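Local structure of frutapin (Artocarpus altilis, 5KRP) at residues A[3-8]-A[21-26]; A[85-90]-A[138-143]; A[99-104]-A[110-115]. The protein probably binds mannose-type carbohydrates as a breadfruit lectin built from a jacalin-like domain. One frame throughout, in Å; residues are numbered along the deposited sequence.

Contact 1: residues A[3-8]-A[21-26]; sequences SQTITV and DGSYTG
Thr5 and Ser23 meet over one four-stranded sheet of the beta-prism fold, the three-sheet architecture of jacalin-like lectins. Thr5 leads into strand 6-12, one outer strand of that sheet within the chain. Ser23 follows strand 17-20, the outer strand at the other side. The contact therefore spans the two central strands, 127-137 and 141-149. Both side chains rest on Val131 and His147 of these strands. Nothing else touches between the two segments, and the CA atoms of Thr5 and Ser23 stay 7.2 Å apart.

The polar link is one hydrogen bond between hydroxyls, Thr5 OG1 and Ser23 OG, 2.9 Å long. Either group could be the donor. The CB of each residue points at the other segment, and the two short side chains bridge the gap at an angle at both oxygens, not in line. The methyl group of Thr5 joins in. With chi1 at 52°, OG1 sits between the backbone N and the carbonyl carbon, and CG2 lies beside the backbone N. In this pose CG2 comes within 3.7 Å of Ser23 CB, so a small apolar contact runs beside the hydroxyl pair.

Other subunits hold both backbones. Thr5 O accepts a hydrogen bond from Asn127 of the second subunit, and Thr7 pairs with a strand of that subunit, so the sheet runs on across the interface. Ser23 N gives a hydrogen bond to Asn48 of the third subunit.

Within 21-26 a side chain ties the loop to itself. Tyr24 points its CB away from 3-8 and stacks its ring on Tyr45. Its hydroxyl reaches back along the loop, where Tyr24 OH donates to Asp21 O at 2.7 Å, tilted 25° from the carbonyl plane.

Contact 2: residues A[85-90]-A[138-143]; sequences APFSSL and GDLLDA
Phe87 and Leu140 lie with their CA atoms 9.3 Å apart, so the type I turn Phe87-Leu90 faces the loop 138-140 that leads into strand 141-149 through side chains, not through backbone pairing. Leu90 N closes that turn on Phe87 O at 3.3 Å.

The main contact is CH-pi. Leu140 CD1 sits over the centre of the Phe87 ring, 3.7 Å from the centroid and 10° off the ring normal. The two side chains cross at about a right angle, and one methyl branch alone does the touching. Leu140 is extended at its end, with chi2 at 173°, and this carries CD1 forward to the ring. Leu140 also packs on Leu61 and Tyr63, while Phe87 also leans on Val96.

Residues 138-142 read Gly-Asp-Leu-Leu-Asp, which fits the GxxxD sugar-binding loop of jacalin-like lectins. A bound glycerol, probably from the crystallisation liquor, takes hydrogen bonds from the backbone N of Asp139 and of Leu140, and Asp142 OD2 bonds to it as well. This is consistent with a carbohydrate pocket beside the contact. Within the loop, Gly138 N donates to Leu140 O at 2.9 Å.

Further along the turn, the side chains of Leu90 and Asp139 pass alongside each other, running opposite ways. Leu90 CD2 touches Asp139 OD2 at 4.1 Å.

Contact 3: residues A[99-104]-A[110-115]; sequences SLKFKT and FGPYGE
Leu100 and Tyr113, with Phe102 and Phe110, form the hydrogen-bonded pairs of an antiparallel beta hairpin, strands 95-104 and 109-114. The hairpin belongs to one sheet of the beta-prism. The axes approach to 4.6 Å.

The tight part is the backbone and the face that carries Leu100, Phe102, Phe110 and Tyr113. Phe110 N donates to Phe102 O at 2.8 Å and nearly straight, 174° at the hydrogen. Tyr113 N donates to Leu100 O at 2.9 Å. Between these pairs the register slips by one residue in a beta bulge. Gly111 lies in the bulge, with a positive phi of 111°, and a cis peptide joins it to Pro112. Gly111 CA then lies 3.5 Å above the Tyr113 ring plane, toward the rim. Tyr113 OH sits in plane at the edge of the Phe110 ring. Thr104 CG2 touches that ring at its edge too, while Thr104 OG1 turns to Glu75. Beneath, Phe102 packs on Ile30, Leu32 and Ile68, and Tyr113 on Leu32, Val66 and Ile68, so this face joins the neighbouring sheet.

The other side is looser, and Pro112 and Lys103 are exposed to solvent there. Lys101 runs alongside the Pro112 ring in the same direction, and Lys101 CE comes only to 4.0 Å from Pro112 CD. Lys103 turns away from 110-115. Glu115 makes a salt bridge with Arg98.

Tyr113 O takes two donors. Leu100 N comes in the carbonyl plane. Ser99 OG, swung anti to its own N by chi1 of -167°, reaches the same oxygen at 2.9 Å from above that plane. The buried hydroxyl thus spends its proton on the backbone, and the strand pairing past the bulge gains a side-chain bond.

Overall arrangement
Contacts 1 and 2 lie on opposite sides of the chain's centre, with their own centres about 25 Å apart. They still share a sheet, since strands 6-12 and 141-149 are neighbours in it. Contact 1 sits among subunit interfaces, while no other protein chain of the assembly touches contacts 2 or 3. Contact 2 borders the glycerol-occupied, probable sugar site. Contact 3 lies about 17 Å away between centres, and its strand 95-104 neighbours strand 77-86, which runs into 85-90. Contacts 2 and 3 meet directly, Leu141 CD2 to Leu100 CD1 at 4.3 Å. Contacts 1 and 3 do not touch, and their centres are about 22 Å apart.

Contact 1: residues A[3-8]-A[21-26]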
# COMPACT_ATOMS: atom_id res chain seq x y z
N SER A 3 1.35 11.35 -1.81
CA SER A 3 0.83 10.02 -1.58
C SER A 3 -0.31 9.63 -2.57
O SER A 3 -1.21 10.43 -2.82
CB SER A 3 0.23 9.91 -0.20
OG SER A 3 0.11 8.57 0.13
N GLN A 4 -0.33 8.37 -3.01
CA GLN A 4 -1.16 7.90 -4.10
C GLN A 4 -1.92 6.62 -3.69
O GLN A 4 -1.53 5.89 -2.79
CB GLN A 4 -0.28 7.59 -5.32
CG GLN A 4 0.03 8.82 -6.15
CD GLN A 4 -1.21 9.44 -6.79
OE1 GLN A 4 -2.27 8.82 -6.87
NE2 GLN A 4 -1.07 10.69 -7.24
N THR A 5 -3.07 6.41 -4.30
CA THR A 5 -3.80 5.18 -4.15
C THR A 5 -3.96 4.60 -5.57
O THR A 5 -3.84 5.26 -6.62
CB THR A 5 -5.19 5.43 -3.54
OG1 THR A 5 -5.82 6.45 -4.31
CG2 THR A 5 -5.09 5.88 -2.05
N ILE A 6 -4.29 3.34 -5.58
CA ILE A 6 -4.75 2.63 -6.79
C ILE A 6 -6.01 3.30 -7.28
O ILE A 6 -6.91 3.63 -6.47
CB ILE A 6 -4.94 1.15 -6.47
CG1 ILE A 6 -3.54 0.55 -6.33
CG2 ILE A 6 -5.76 0.43 -7.55
CD1 ILE A 6 -3.56 -0.72 -5.57
N THR A 7 -6.08 3.53 -8.60
CA THR A 7 -7.25 4.14 -9.21
C THR A 7 -7.67 3.26 -10.43
O THR A 7 -6.85 3.00 -11.33
CB THR A 7 -6.98 5.60 -9.65
OG1 THR A 7 -6.44 6.35 -8.55
CG2 THR A 7 -8.18 6.24 -10.23
N VAL A 8 -8.89 2.80 -10.38
CA VAL A 8 -9.48 2.04 -11.44
C VAL A 8 -10.70 2.76 -12.05
O VAL A 8 -11.31 3.67 -11.46
CB VAL A 8 -9.85 0.61 -11.00
CG1 VAL A 8 -8.56 -0.16 -10.67
CG2 VAL A 8 -10.78 0.59 -9.81
N ASP A 21 -12.07 13.74 -6.17
CA ASP A 21 -12.18 14.04 -4.75
C ASP A 21 -10.89 13.69 -3.99
O ASP A 21 -10.67 14.19 -2.90
CB ASP A 21 -13.34 13.31 -4.09
CG ASP A 21 -14.73 13.83 -4.51
OD1 ASP A 21 -14.80 14.97 -5.01
OD2 ASP A 21 -15.71 13.09 -4.21
N GLY A 22 -10.03 12.89 -4.59
CA GLY A 22 -8.85 12.39 -3.90
C GLY A 22 -9.22 11.25 -2.93
O GLY A 22 -10.27 10.61 -3.12
N SER A 23 -8.34 10.97 -1.93
CA SER A 23 -8.46 9.78 -1.14
C SER A 23 -8.57 10.12 0.33
O SER A 23 -7.99 11.12 0.77
CB SER A 23 -7.24 8.84 -1.38
OG SER A 23 -7.33 8.33 -2.76
N TYR A 24 -9.24 9.25 1.02
CA TYR A 24 -9.66 9.41 2.47
C TYR A 24 -9.50 8.04 3.15
O TYR A 24 -8.70 7.14 2.70
CB TYR A 24 -11.12 9.99 2.56
CG TYR A 24 -11.30 11.24 1.74
CD1 TYR A 24 -11.54 11.16 0.39
CD2 TYR A 24 -11.19 12.50 2.32
CE1 TYR A 24 -11.66 12.32 -0.38
CE2 TYR A 24 -11.34 13.67 1.56
CZ TYR A 24 -11.56 13.58 0.21
OH TYR A 24 -11.70 14.76 -0.52
N THR A 25 -10.18 7.85 4.28
CA THR A 25 -10.10 6.56 4.98
C THR A 25 -11.29 5.68 4.86
O THR A 25 -11.29 4.52 5.30
CB THR A 25 -9.65 6.76 6.47
OG1 THR A 25 -10.43 7.73 7.09
CG2 THR A 25 -8.27 7.38 6.47
N GLY A 26 -12.36 6.20 4.25
CA GLY A 26 -13.56 5.39 4.05
C GLY A 26 -14.72 6.27 3.56
O GLY A 26 -14.52 7.43 3.18

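Contact 2: residues A[85-90]-A[138-143]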
# COMPACT_ATOMS: atom_id res chain seq x y z
N ALA A 85 -23.81 4.41 -21.49
CA ALA A 85 -24.37 4.50 -22.85
C ALA A 85 -24.54 5.93 -23.28
O ALA A 85 -24.63 6.79 -22.45
CB ALA A 85 -25.74 3.84 -22.91
N PRO A 86 -24.59 6.19 -24.60
CA PRO A 86 -24.83 7.52 -25.14
C PRO A 86 -26.17 8.04 -24.64
O PRO A 86 -27.09 7.27 -24.25
CB PRO A 86 -24.87 7.30 -26.65
CG PRO A 86 -24.12 6.07 -26.86
CD PRO A 86 -24.33 5.21 -25.66
N PHE A 87 -26.17 9.36 -24.50
CA PHE A 87 -27.35 10.03 -24.07
C PHE A 87 -27.77 10.82 -25.30
O PHE A 87 -27.05 11.76 -25.75
CB PHE A 87 -27.08 10.92 -22.89
CG PHE A 87 -28.33 11.24 -22.13
CD1 PHE A 87 -28.94 10.26 -21.34
CD2 PHE A 87 -28.94 12.51 -22.22
CE1 PHE A 87 -30.10 10.54 -20.62
CE2 PHE A 87 -30.10 12.79 -21.49
CZ PHE A 87 -30.69 11.80 -20.70
N SER A 88 -28.85 10.32 -25.89
CA SER A 88 -29.24 10.67 -27.28
C SER A 88 -29.61 12.14 -27.45
O SER A 88 -29.34 12.73 -28.50
CB SER A 88 -30.42 9.80 -27.76
OG SER A 88 -31.40 9.73 -26.74
N SER A 89 -30.18 12.73 -26.40
CA SER A 89 -30.59 14.15 -26.43
C SER A 89 -29.47 15.20 -26.36
O SER A 89 -29.77 16.38 -26.43
CB SER A 89 -31.64 14.42 -25.34
OG SER A 89 -31.06 14.46 -24.05
N LEU A 90 -28.20 14.80 -26.20
CA LEU A 90 -27.05 15.74 -26.44
C LEU A 90 -26.55 15.60 -27.92
O LEU A 90 -26.52 14.48 -28.49
CB LEU A 90 -25.90 15.48 -25.44
CG LEU A 90 -26.21 15.16 -23.95
CD1 LEU A 90 -25.18 14.17 -23.41
CD2 LEU A 90 -26.26 16.41 -23.06
N GLY A 138 -21.02 17.01 -16.46
CA GLY A 138 -21.48 18.16 -17.25
C GLY A 138 -22.91 18.40 -16.79
O GLY A 138 -23.11 18.81 -15.64
N ASP A 139 -23.87 18.16 -17.67
CA ASP A 139 -25.25 18.12 -17.27
C ASP A 139 -25.52 16.83 -16.49
O ASP A 139 -26.45 16.81 -15.73
CB ASP A 139 -26.20 18.13 -18.46
CG ASP A 139 -26.20 19.46 -19.23
OD1 ASP A 139 -25.63 20.49 -18.77
OD2 ASP A 139 -26.75 19.40 -20.36
N LEU A 140 -24.74 15.76 -16.76
CA LEU A 140 -24.93 14.45 -16.23
C LEU A 140 -23.52 13.97 -15.73
O LEU A 140 -22.49 14.62 -15.95
CB LEU A 140 -25.41 13.48 -17.31
CG LEU A 140 -26.82 13.80 -17.85
CD1 LEU A 140 -27.11 12.91 -19.01
CD2 LEU A 140 -27.89 13.60 -16.82
N LEU A 141 -23.53 12.83 -15.07
CA LEU A 141 -22.30 12.15 -14.68
C LEU A 141 -21.81 11.43 -15.92
O LEU A 141 -22.22 10.36 -16.22
CB LEU A 141 -22.63 11.16 -13.54
CG LEU A 141 -21.39 10.42 -12.99
CD1 LEU A 141 -20.44 11.42 -12.42
CD2 LEU A 141 -21.76 9.35 -12.00
N ASP A 142 -20.88 12.05 -16.64
CA ASP A 142 -20.26 11.38 -17.79
C ASP A 142 -19.46 10.11 -17.46
O ASP A 142 -19.51 9.13 -18.20
CB ASP A 142 -19.32 12.36 -18.47
CG ASP A 142 -20.05 13.55 -19.10
OD1 ASP A 142 -20.48 14.48 -18.38
OD2 ASP A 142 -20.18 13.59 -20.36
N ALA A 143 -18.76 10.09 -16.33
CA ALA A 143 -17.89 8.93 -16.03
C ALA A 143 -17.58 8.94 -14.53
O ALA A 143 -17.63 9.99 -13.89
CB ALA A 143 -16.59 8.99 -16.83

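Contact 3: residues A[99-104]-A[110-115]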
# COMPACT_ATOMS: atom_id res chain seq x y z
N SER A 99 -26.71 4.23 -15.12
CA SER A 99 -27.18 3.59 -13.88
C SER A 99 -25.97 3.32 -12.94
O SER A 99 -24.86 3.03 -13.43
CB SER A 99 -27.79 2.24 -14.19
OG SER A 99 -28.50 1.74 -13.10
N LEU A 100 -26.26 3.29 -11.64
CA LEU A 100 -25.32 2.83 -10.61
C LEU A 100 -26.04 1.89 -9.61
O LEU A 100 -27.22 2.05 -9.29
CB LEU A 100 -24.65 3.97 -9.84
CG LEU A 100 -23.66 4.79 -10.60
CD1 LEU A 100 -23.32 6.00 -9.83
CD2 LEU A 100 -22.37 3.99 -10.88
N LYS A 101 -25.29 0.95 -9.07
CA LYS A 101 -25.77 0.05 -7.99
C LYS A 101 -24.55 -0.26 -7.07
O LYS A 101 -23.42 -0.43 -7.55
CB LYS A 101 -26.23 -1.27 -8.60
CG LYS A 101 -26.77 -2.20 -7.56
CD LYS A 101 -26.94 -3.61 -8.06
CE LYS A 101 -28.06 -3.76 -9.00
NZ LYS A 101 -28.19 -5.25 -9.24
N PHE A 102 -24.81 -0.33 -5.76
CA PHE A 102 -23.76 -0.48 -4.72
C PHE A 102 -24.17 -1.63 -3.86
O PHE A 102 -25.36 -1.73 -3.47
CB PHE A 102 -23.72 0.75 -3.86
CG PHE A 102 -23.28 1.96 -4.56
CD1 PHE A 102 -21.97 2.15 -4.87
CD2 PHE A 102 -24.22 2.93 -4.98
CE1 PHE A 102 -21.56 3.29 -5.55
CE2 PHE A 102 -23.82 4.06 -5.73
CZ PHE A 102 -22.48 4.26 -5.99
N LYS A 103 -23.23 -2.51 -3.58
CA LYS A 103 -23.48 -3.60 -2.61
C LYS A 103 -22.52 -3.48 -1.44
O LYS A 103 -21.39 -2.99 -1.61
CB LYS A 103 -23.26 -4.94 -3.25
CG LYS A 103 -24.24 -5.17 -4.40
CD LYS A 103 -24.33 -6.64 -4.76
CE LYS A 103 -25.14 -6.81 -6.04
NZ LYS A 103 -24.98 -8.20 -6.58
N THR A 104 -22.97 -3.87 -0.24
CA THR A 104 -22.10 -3.84 0.96
C THR A 104 -21.76 -5.21 1.56
O THR A 104 -22.43 -6.25 1.31
CB THR A 104 -22.67 -2.94 2.07
OG1 THR A 104 -23.67 -3.66 2.78
CG2 THR A 104 -23.25 -1.64 1.53
N PHE A 110 -27.93 -1.07 -2.69
CA PHE A 110 -28.51 0.21 -2.89
C PHE A 110 -28.54 0.44 -4.41
O PHE A 110 -27.47 0.50 -5.05
CB PHE A 110 -27.66 1.29 -2.26
CG PHE A 110 -27.68 1.23 -0.79
CD1 PHE A 110 -28.60 1.92 -0.09
CD2 PHE A 110 -26.69 0.52 -0.11
CE1 PHE A 110 -28.61 1.88 1.30
CE2 PHE A 110 -26.69 0.48 1.28
CZ PHE A 110 -27.65 1.16 1.98
N GLY A 111 -29.76 0.52 -4.95
CA GLY A 111 -30.00 0.67 -6.38
C GLY A 111 -30.61 -0.57 -6.96
O GLY A 111 -31.02 -1.53 -6.21
N PRO A 112 -30.63 -0.68 -8.28
CA PRO A 112 -30.10 0.29 -9.31
C PRO A 112 -30.82 1.66 -9.28
O PRO A 112 -32.01 1.75 -8.98
CB PRO A 112 -30.38 -0.44 -10.59
CG PRO A 112 -31.66 -1.24 -10.30
CD PRO A 112 -31.49 -1.73 -8.88
N TYR A 113 -30.06 2.73 -9.51
CA TYR A 113 -30.56 4.06 -9.68
C TYR A 113 -30.36 4.38 -11.11
O TYR A 113 -29.30 4.08 -11.65
CB TYR A 113 -29.76 5.02 -8.85
CG TYR A 113 -29.83 4.64 -7.36
CD1 TYR A 113 -31.02 4.74 -6.64
CD2 TYR A 113 -28.71 4.14 -6.70
CE1 TYR A 113 -31.08 4.40 -5.28
CE2 TYR A 113 -28.77 3.78 -5.35
CZ TYR A 113 -29.94 3.90 -4.65
OH TYR A 113 -29.94 3.50 -3.34
N GLY A 114 -31.37 4.97 -11.78
CA GLY A 114 -31.20 5.31 -13.17
C GLY A 114 -31.80 4.26 -14.07
O GLY A 114 -32.69 3.51 -13.66
N GLU A 115 -31.34 4.19 -15.31
CA GLU A 115 -31.81 3.15 -16.22
C GLU A 115 -30.73 2.19 -16.62
O GLU A 115 -29.68 2.61 -17.08
CB GLU A 115 -32.39 3.75 -17.51
CG GLU A 115 -33.57 4.70 -17.22
CD GLU A 115 -34.20 5.33 -18.48
OE1 GLU A 115 -33.58 5.31 -19.58
OE2 GLU A 115 -35.32 5.89 -18.35